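Local coordinates for protein quinone oxidoreductase (Coxiella burnetii, PDB 3TQH) that binds NADPH and probably uses it to reduce quinones, as a member of the medium-chain dehydrogenase/reductase family, at residues Q143-A148 against Q171-K176; D217-L222 against I232-E237; T238-S243 against R262-L267. One frame throughout, in Å; residues are numbered along the deposited sequence.

How the contacts relate
All three contacts lie in the Rossmann-type nucleotide-binding domain. Contacts 2 and 3 share its parallel sheet, strands 216-221 and 239-243 being neighbours there. Contact 1 joins two helices; Ala144 of helix 135-147, and Ala148 just after it, pack on the sheet, against Ile220 and against Ala218 and Cys240. Contacts 1 and 2 are mainly buried and rest on apolar side chains, with a lysine at the more exposed edge of each, whereas contact 3, at the outermost strand 262-264, is only partly buried, is built on backbone hydrogen bonds and includes one to NADPH, through Leu266 O. Asp221 of contact 2 and Ser243 of contact 3 probably share a hydrogen bond.

Contact 1 of 3, residues Q143-A148 against Q171-K176; sequences QALNQA and QLAKQK
Leu145 reaches from helix 135-147 to helix 164-175 and carries most of the contact. Its CD1 methyl lies against the backbone of the second helix, 3.6 Å from Leu172 CB and equally close to Ala173 N, while CD2 lies 4.1 Å from Ala173 CB. The two leucines meet at an oblique angle, branch against stem: it is CB of Leu172, not its methyls, that receives CD1. The small Ala173 lets the leucine come close, and the two backbones are nearest here, with 7.1 Å between Leu145 CA and Ala173 CA. At the more exposed margin the Lys176 chain kinks at chi2 (-85°) and chi4 (65°) on its way to the first helix. Its NZ comes 3.5 Å from Asn146 OD1, a loose polar approach, the two side chains crossing at about a right angle, and passes 4.1 Å from Leu145 CB. Further out, Val150 touches both Leu145 and Lys176, Ile220 of the central sheet backs Leu145, and Leu278 and Leu281 of helix 272-283 cover Leu172. The result is helix-to-helix packing in the layer of helices on one face of a Rossmann fold, where helix 164-175 begins with the NADPH-binding Gly164 and Val165.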
# COMPACT_ATOMS: atom_id res chain seq x y z
N GLN A 143 -5.30 -0.80 -9.24
CA GLN A 143 -5.98 0.41 -9.70
C GLN A 143 -5.07 1.34 -10.49
O GLN A 143 -5.54 2.07 -11.36
CB GLN A 143 -6.62 1.12 -8.51
CG GLN A 143 -7.78 0.33 -7.91
CD GLN A 143 -8.25 0.86 -6.57
OE1 GLN A 143 -7.85 1.95 -6.14
NE2 GLN A 143 -9.11 0.11 -5.91
N ALA A 144 -3.77 1.30 -10.22
CA ALA A 144 -2.79 2.04 -11.02
C ALA A 144 -2.69 1.45 -12.42
O ALA A 144 -2.74 2.17 -13.41
CB ALA A 144 -1.44 2.04 -10.34
N LEU A 145 -2.57 0.13 -12.49
CA LEU A 145 -2.52 -0.56 -13.78
C LEU A 145 -3.80 -0.33 -14.59
O LEU A 145 -3.73 -0.15 -15.81
CB LEU A 145 -2.24 -2.06 -13.60
CG LEU A 145 -0.80 -2.38 -13.17
CD1 LEU A 145 -0.62 -3.85 -12.80
CD2 LEU A 145 0.21 -1.99 -14.27
N ASN A 146 -4.96 -0.33 -13.91
CA ASN A 146 -6.26 -0.05 -14.55
C ASN A 146 -6.37 1.40 -15.04
O ASN A 146 -6.88 1.65 -16.12
CB ASN A 146 -7.43 -0.33 -13.61
CG ASN A 146 -7.69 -1.82 -13.39
OD1 ASN A 146 -7.09 -2.69 -14.04
ND2 ASN A 146 -8.60 -2.12 -12.47
N GLN A 147 -5.93 2.35 -14.23
CA GLN A 147 -5.91 3.76 -14.65
C GLN A 147 -5.07 3.94 -15.94
O GLN A 147 -5.44 4.72 -16.82
CB GLN A 147 -5.39 4.66 -13.53
CG GLN A 147 -5.35 6.14 -13.86
CD GLN A 147 -6.73 6.75 -14.03
OE1 GLN A 147 -7.21 6.93 -15.16
NE2 GLN A 147 -7.37 7.08 -12.92
N ALA A 148 -3.96 3.21 -16.03
CA ALA A 148 -3.10 3.21 -17.22
C ALA A 148 -3.66 2.40 -18.40
O ALA A 148 -3.07 2.40 -19.48
CB ALA A 148 -1.71 2.70 -16.87
N GLN A 171 3.93 -8.21 -10.85
CA GLN A 171 3.32 -9.52 -11.06
C GLN A 171 2.00 -9.36 -11.80
O GLN A 171 1.72 -10.11 -12.74
CB GLN A 171 3.08 -10.22 -9.74
CG GLN A 171 4.33 -10.58 -9.02
CD GLN A 171 4.03 -11.14 -7.65
OE1 GLN A 171 3.70 -12.31 -7.53
NE2 GLN A 171 4.13 -10.30 -6.62
N LEU A 172 1.20 -8.40 -11.37
CA LEU A 172 -0.08 -8.12 -12.02
C LEU A 172 0.10 -7.67 -13.47
O LEU A 172 -0.67 -8.08 -14.33
CB LEU A 172 -0.89 -7.09 -11.22
CG LEU A 172 -1.46 -7.62 -9.89
CD1 LEU A 172 -2.03 -6.49 -9.04
CD2 LEU A 172 -2.50 -8.71 -10.13
N ALA A 173 1.12 -6.85 -13.73
CA ALA A 173 1.40 -6.39 -15.10
C ALA A 173 1.85 -7.53 -16.01
O ALA A 173 1.50 -7.56 -17.18
CB ALA A 173 2.46 -5.30 -15.08
N LYS A 174 2.63 -8.46 -15.46
CA LYS A 174 3.07 -9.65 -16.19
C LYS A 174 1.88 -10.52 -16.55
O LYS A 174 1.78 -11.02 -17.68
CB LYS A 174 4.08 -10.44 -15.36
CG LYS A 174 4.62 -11.72 -16.01
CD LYS A 174 5.66 -11.43 -17.07
CE LYS A 174 6.13 -12.72 -17.74
NZ LYS A 174 7.05 -12.47 -18.89
N GLN A 175 0.96 -10.69 -15.60
CA GLN A 175 -0.26 -11.47 -15.83
C GLN A 175 -1.19 -10.83 -16.86
O GLN A 175 -2.00 -11.52 -17.47
CB GLN A 175 -1.01 -11.70 -14.51
CG GLN A 175 -0.31 -12.64 -13.54
CD GLN A 175 -0.95 -12.65 -12.15
OE1 GLN A 175 -2.17 -12.52 -12.02
NE2 GLN A 175 -0.13 -12.80 -11.12
N LYS A 176 -1.09 -9.51 -17.06
CA LYS A 176 -1.85 -8.82 -18.10
C LYS A 176 -1.23 -9.01 -19.49
O LYS A 176 -1.85 -8.68 -20.50
CB LYS A 176 -1.95 -7.32 -17.81
CG LYS A 176 -2.77 -6.96 -16.59
CD LYS A 176 -4.26 -6.86 -16.89
CE LYS A 176 -5.03 -6.24 -15.69
NZ LYS A 176 -4.65 -4.82 -15.42

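Contact 2 of 3, residues D217-L222 against I232-E237; sequences DAVIDL and IDCLKE
Val219 holds CG2 anti to its carbonyl carbon (chi1 172° for CG1), which sends that methyl toward segment 232-237, and Leu235, with chi1 -68° and chi2 177°, extends its CD2 to meet it. The two methyls touch at 3.6 Å, Val219 CG2 to Leu235 CD2, and the side chains cross at about a right angle. The same valine methyl also meets sulfur, with Cys234 SG 3.9 Å from Val219 CG2, so it touches two consecutive residues. Leu235 CD2 also passes 4.1 Å from Val219 N, lying over the strand backbone as well as its side chain.

At the other end, Asp217 and Lys236 run side by side, pointing the same way. The carboxylate comes closer to the lysine's CD methylene than to its ammonium: Asp217 OD1 lies 3.3 Å from Lys236 CD, and the salt bridge from OD1 to Lys236 NZ is long, 4.0 Å. The second carboxylate oxygen, OD2, is hydrogen-bonded to the backbone N of Val155 on the adjoining strand. Around the apolar part, Ser231 touches Val219 and Leu157 touches Cys234, placing the contact where the crossover through helix 225-231 returns to the sheet.

The chemistry is thus divided: buried methyls and sulfur make one half; in the other, the lysine's CD methylene packs on the carboxylate and its distant ammonium probably adds a modest electrostatic pull on a group already fixed by a backbone amide.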
# COMPACT_ATOMS: atom_id res chain seq x y z
N ASP A 217 4.44 2.70 -22.98
CA ASP A 217 2.99 2.96 -23.01
C ASP A 217 2.45 3.48 -21.67
O ASP A 217 1.51 4.26 -21.65
CB ASP A 217 2.22 1.69 -23.40
CG ASP A 217 2.56 1.21 -24.80
OD1 ASP A 217 2.00 1.76 -25.78
OD2 ASP A 217 3.38 0.28 -24.92
N ALA A 218 3.04 3.05 -20.57
CA ALA A 218 2.61 3.52 -19.26
C ALA A 218 3.77 3.53 -18.28
O ALA A 218 4.62 2.66 -18.31
CB ALA A 218 1.48 2.67 -18.71
N VAL A 219 3.79 4.55 -17.43
CA VAL A 219 4.71 4.61 -16.31
C VAL A 219 3.88 4.55 -15.04
O VAL A 219 3.04 5.42 -14.82
CB VAL A 219 5.51 5.93 -16.31
CG1 VAL A 219 6.32 6.07 -15.01
CG2 VAL A 219 6.40 6.03 -17.57
N ILE A 220 4.08 3.51 -14.23
CA ILE A 220 3.52 3.47 -12.89
C ILE A 220 4.57 4.06 -11.97
O ILE A 220 5.51 3.37 -11.54
CB ILE A 220 3.15 2.04 -12.43
CG1 ILE A 220 2.29 1.32 -13.49
CG2 ILE A 220 2.39 2.11 -11.11
CD1 ILE A 220 1.06 2.10 -13.94
N ASP A 221 4.44 5.35 -11.69
CA ASP A 221 5.43 6.09 -10.93
C ASP A 221 5.12 5.98 -9.43
O ASP A 221 4.19 6.62 -8.93
CB ASP A 221 5.47 7.56 -11.36
CG ASP A 221 6.25 8.43 -10.41
OD1 ASP A 221 7.28 7.94 -9.88
OD2 ASP A 221 5.85 9.59 -10.19
N LEU A 222 5.91 5.17 -8.73
CA LEU A 222 5.72 4.97 -7.30
C LEU A 222 6.75 5.73 -6.46
O LEU A 222 6.82 5.52 -5.26
CB LEU A 222 5.77 3.47 -6.99
CG LEU A 222 4.66 2.65 -7.66
CD1 LEU A 222 4.99 1.17 -7.64
CD2 LEU A 222 3.31 2.93 -6.98
N ILE A 232 8.23 11.24 -17.73
CA ILE A 232 7.43 11.79 -18.82
C ILE A 232 8.16 11.71 -20.17
O ILE A 232 7.53 11.46 -21.20
CB ILE A 232 7.03 13.26 -18.51
CG1 ILE A 232 6.15 13.32 -17.25
CG2 ILE A 232 6.30 13.88 -19.69
CD1 ILE A 232 6.05 14.70 -16.65
N ASP A 233 9.49 11.90 -20.16
CA ASP A 233 10.30 11.87 -21.38
C ASP A 233 10.34 10.52 -22.12
O ASP A 233 10.71 10.47 -23.29
CB ASP A 233 11.74 12.29 -21.08
CG ASP A 233 11.87 13.76 -20.68
OD1 ASP A 233 11.08 14.60 -21.17
OD2 ASP A 233 12.79 14.08 -19.88
N CYS A 234 9.98 9.43 -21.44
CA CYS A 234 10.03 8.10 -22.07
C CYS A 234 8.67 7.62 -22.58
O CYS A 234 8.58 6.58 -23.22
CB CYS A 234 10.66 7.07 -21.11
SG CYS A 234 9.62 6.48 -19.76
N LEU A 235 7.62 8.40 -22.34
CA LEU A 235 6.28 8.05 -22.81
C LEU A 235 6.13 8.19 -24.32
O LEU A 235 6.66 9.14 -24.91
CB LEU A 235 5.23 8.95 -22.17
CG LEU A 235 4.96 8.83 -20.67
CD1 LEU A 235 3.94 9.88 -20.28
CD2 LEU A 235 4.48 7.43 -20.32
N LYS A 236 5.39 7.26 -24.92
CA LYS A 236 4.88 7.42 -26.29
C LYS A 236 3.90 8.59 -26.35
O LYS A 236 3.37 9.02 -25.32
CB LYS A 236 4.13 6.15 -26.73
CG LYS A 236 4.99 4.93 -26.93
CD LYS A 236 4.18 3.72 -27.39
CE LYS A 236 3.74 3.87 -28.84
NZ LYS A 236 3.30 2.58 -29.44
N GLU A 237 3.65 9.08 -27.56
CA GLU A 237 2.61 10.08 -27.78
C GLU A 237 1.32 9.71 -27.05
O GLU A 237 0.74 10.55 -26.36
CB GLU A 237 2.34 10.24 -29.28
CG GLU A 237 1.20 11.21 -29.64
CD GLU A 237 0.83 11.17 -31.11
OE1 GLU A 237 0.83 10.07 -31.70
OE2 GLU A 237 0.53 12.24 -31.68

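Contact 3 of 3, residues T238-S243 against R262-L267; sequences TGCIVS and RAFGLL. With NDP (NADPH dihydro-nicotinamide-adenine-dinucleotide phosphate), chain B.
Strands 239-243 and 262-264 form the last parallel pair of the Rossmann sheet, joined through helix 249-258 in a beta-alpha-beta crossover. Across it, Ile241 is bonded through both its backbone N and its backbone O: the N donates to Arg262 O (3.0 Å) and the O accepts from Phe264 N (2.7 Å), while Ser243 N bonds to Phe264 O at 2.9 Å. On one face, Ile241 CG2 packs 3.6 Å from Ala263 CB, beneath Val252 and Ala256 of the crossover helix. The other face carries Cys240, Val242, Arg262 and Phe264 and is partly covered by Gln147 and Ala148. There the Arg262 chain, bent at chi3 (-80°), folds back along the first strand, so that its guanidinium lays one face over Cys240 CB and its NH2 makes a weak, strongly bent bond to Thr238 O. Where the strands begin, a water joins Gly239 O to Arg262 N; at the C-terminal end of strand 239-243 another joins Ser243 O to Leu266 N. Val242 CG1 meets CB of Leu266, a residue of the cofactor pocket, obliquely at 4.2 Å. The same leucine meets the nicotinamide, whose carboxamide N7N donates to Leu266 O at 2.7 Å, with an N-H...O angle of 130°.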
# COMPACT_ATOMS: atom_id res chain seq x y z
N THR A 238 0.89 8.46 -27.19
CA THR A 238 -0.35 7.98 -26.58
C THR A 238 -0.20 7.45 -25.15
O THR A 238 -1.17 7.00 -24.56
CB THR A 238 -0.96 6.83 -27.41
OG1 THR A 238 0.04 5.82 -27.63
CG2 THR A 238 -1.45 7.35 -28.73
N GLY A 239 1.01 7.48 -24.61
CA GLY A 239 1.26 6.92 -23.29
C GLY A 239 0.78 7.82 -22.17
O GLY A 239 0.52 9.01 -22.37
N CYS A 240 0.66 7.24 -20.98
CA CYS A 240 0.25 7.99 -19.80
C CYS A 240 1.09 7.62 -18.59
O CYS A 240 1.60 6.50 -18.49
CB CYS A 240 -1.22 7.74 -19.48
SG CYS A 240 -1.56 6.04 -18.99
N ILE A 241 1.24 8.57 -17.68
CA ILE A 241 1.92 8.34 -16.41
C ILE A 241 0.89 8.39 -15.28
O ILE A 241 0.05 9.30 -15.21
CB ILE A 241 3.08 9.35 -16.18
CG1 ILE A 241 3.78 9.09 -14.85
CG2 ILE A 241 2.59 10.80 -16.26
CD1 ILE A 241 4.97 10.00 -14.61
N VAL A 242 0.94 7.38 -14.41
CA VAL A 242 0.16 7.35 -13.18
C VAL A 242 1.12 7.58 -12.03
O VAL A 242 1.87 6.67 -11.64
CB VAL A 242 -0.56 6.01 -13.00
CG1 VAL A 242 -1.38 6.01 -11.72
CG2 VAL A 242 -1.46 5.72 -14.21
N SER A 243 1.12 8.80 -11.50
CA SER A 243 2.01 9.15 -10.41
C SER A 243 1.28 8.97 -9.09
O SER A 243 0.35 9.71 -8.78
CB SER A 243 2.51 10.59 -10.56
OG SER A 243 3.69 10.79 -9.81
N ARG A 262 -0.48 12.46 -21.41
CA ARG A 262 -1.52 12.12 -20.44
C ARG A 262 -0.92 11.76 -19.08
O ARG A 262 0.07 11.04 -18.99
CB ARG A 262 -2.39 10.97 -20.96
CG ARG A 262 -3.18 11.33 -22.19
CD ARG A 262 -4.32 10.36 -22.45
NE ARG A 262 -3.86 9.12 -23.10
CZ ARG A 262 -3.82 7.91 -22.53
NH1 ARG A 262 -4.23 7.71 -21.27
NH2 ARG A 262 -3.38 6.86 -23.22
N ALA A 263 -1.52 12.30 -18.02
CA ALA A 263 -1.05 12.02 -16.66
C ALA A 263 -2.23 11.85 -15.71
O ALA A 263 -3.27 12.49 -15.88
CB ALA A 263 -0.13 13.12 -16.18
N PHE A 264 -2.06 10.98 -14.73
CA PHE A 264 -3.07 10.73 -13.71
C PHE A 264 -2.41 10.68 -12.34
O PHE A 264 -1.25 10.26 -12.21
CB PHE A 264 -3.76 9.38 -13.96
CG PHE A 264 -4.59 9.33 -15.20
CD1 PHE A 264 -5.84 9.95 -15.24
CD2 PHE A 264 -4.14 8.66 -16.33
CE1 PHE A 264 -6.62 9.91 -16.39
CE2 PHE A 264 -4.91 8.61 -17.49
CZ PHE A 264 -6.16 9.23 -17.52
N GLY A 265 -3.15 11.11 -11.32
CA GLY A 265 -2.83 10.77 -9.95
C GLY A 265 -3.53 9.46 -9.61
O GLY A 265 -4.13 8.83 -10.48
N LEU A 266 -3.44 9.06 -8.35
CA LEU A 266 -4.17 7.90 -7.87
C LEU A 266 -4.48 8.06 -6.40
O LEU A 266 -3.59 8.36 -5.60
CB LEU A 266 -3.37 6.61 -8.08
CG LEU A 266 -4.19 5.32 -7.97
CD1 LEU A 266 -4.84 5.01 -9.31
CD2 LEU A 266 -3.35 4.15 -7.51
N LEU A 267 -5.76 7.89 -6.05
CA LEU A 267 -6.19 7.74 -4.67
C LEU A 267 -6.83 6.36 -4.53
O LEU A 267 -7.91 6.10 -5.08
CB LEU A 267 -7.21 8.82 -4.29
CG LEU A 267 -6.64 10.22 -4.06
CD1 LEU A 267 -7.76 11.26 -4.13
CD2 LEU A 267 -5.90 10.31 -2.73
PA NDP B . 7.83 1.19 -0.31
O1A NDP B . 8.45 1.82 0.87
O2A NDP B . 7.38 -0.19 -0.02
O5B NDP B . 8.86 1.15 -1.53
C5B NDP B . 10.22 0.84 -1.27
C4B NDP B . 10.95 0.57 -2.58
O4B NDP B . 11.24 1.80 -3.22
C3B NDP B . 12.28 -0.15 -2.42
O3B NDP B . 12.16 -1.48 -2.88
C2B NDP B . 13.27 0.65 -3.26
O2B NDP B . 14.01 -0.15 -4.16
C1B NDP B . 12.38 1.62 -4.02
N9A NDP B . 12.99 2.93 -4.29
C8A NDP B . 13.37 3.87 -3.36
N7A NDP B . 13.86 4.94 -4.02
C5A NDP B . 13.78 4.71 -5.35
C6A NDP B . 14.15 5.48 -6.44
N6A NDP B . 14.67 6.67 -6.26
N1A NDP B . 13.96 4.98 -7.71
C2A NDP B . 13.41 3.72 -7.88
N3A NDP B . 13.04 2.95 -6.79
C4A NDP B . 13.23 3.45 -5.53
O3 NDP B . 6.61 2.10 -0.85
PN NDP B . 5.19 1.58 -1.42
O1N NDP B . 4.37 1.10 -0.30
O2N NDP B . 5.36 0.72 -2.61
O5D NDP B . 4.58 2.99 -1.91
C5D NDP B . 5.27 3.83 -2.81
C4D NDP B . 4.68 5.23 -2.77
O4D NDP B . 3.32 5.20 -3.15
C3D NDP B . 4.74 5.82 -1.36
O3D NDP B . 5.20 7.15 -1.43
C2D NDP B . 3.32 5.73 -0.86
O2D NDP B . 3.01 6.74 0.08
C1D NDP B . 2.52 5.83 -2.16
N1N NDP B . 1.17 5.20 -2.12
C2N NDP B . 0.11 5.96 -2.56
C3N NDP B . -1.20 5.49 -2.51
C7N NDP B . -2.35 6.32 -3.00
O7N NDP B . -3.65 5.79 -2.91
N7N NDP B . -2.12 7.54 -3.49
C4N NDP B . -1.44 4.11 -1.96
C5N NDP B . -0.24 3.34 -1.51
C6N NDP B . 1.02 3.93 -1.62
P2B NDP B . 15.58 -0.44 -3.93
O1X NDP B . 15.99 -1.54 -4.87
O2X NDP B . 15.82 -0.88 -2.51
O3X NDP B . 16.41 0.78 -4.22
O HOH W 1 0.08 10.93 -23.87
O HOH W 2 -1.33 10.21 -6.76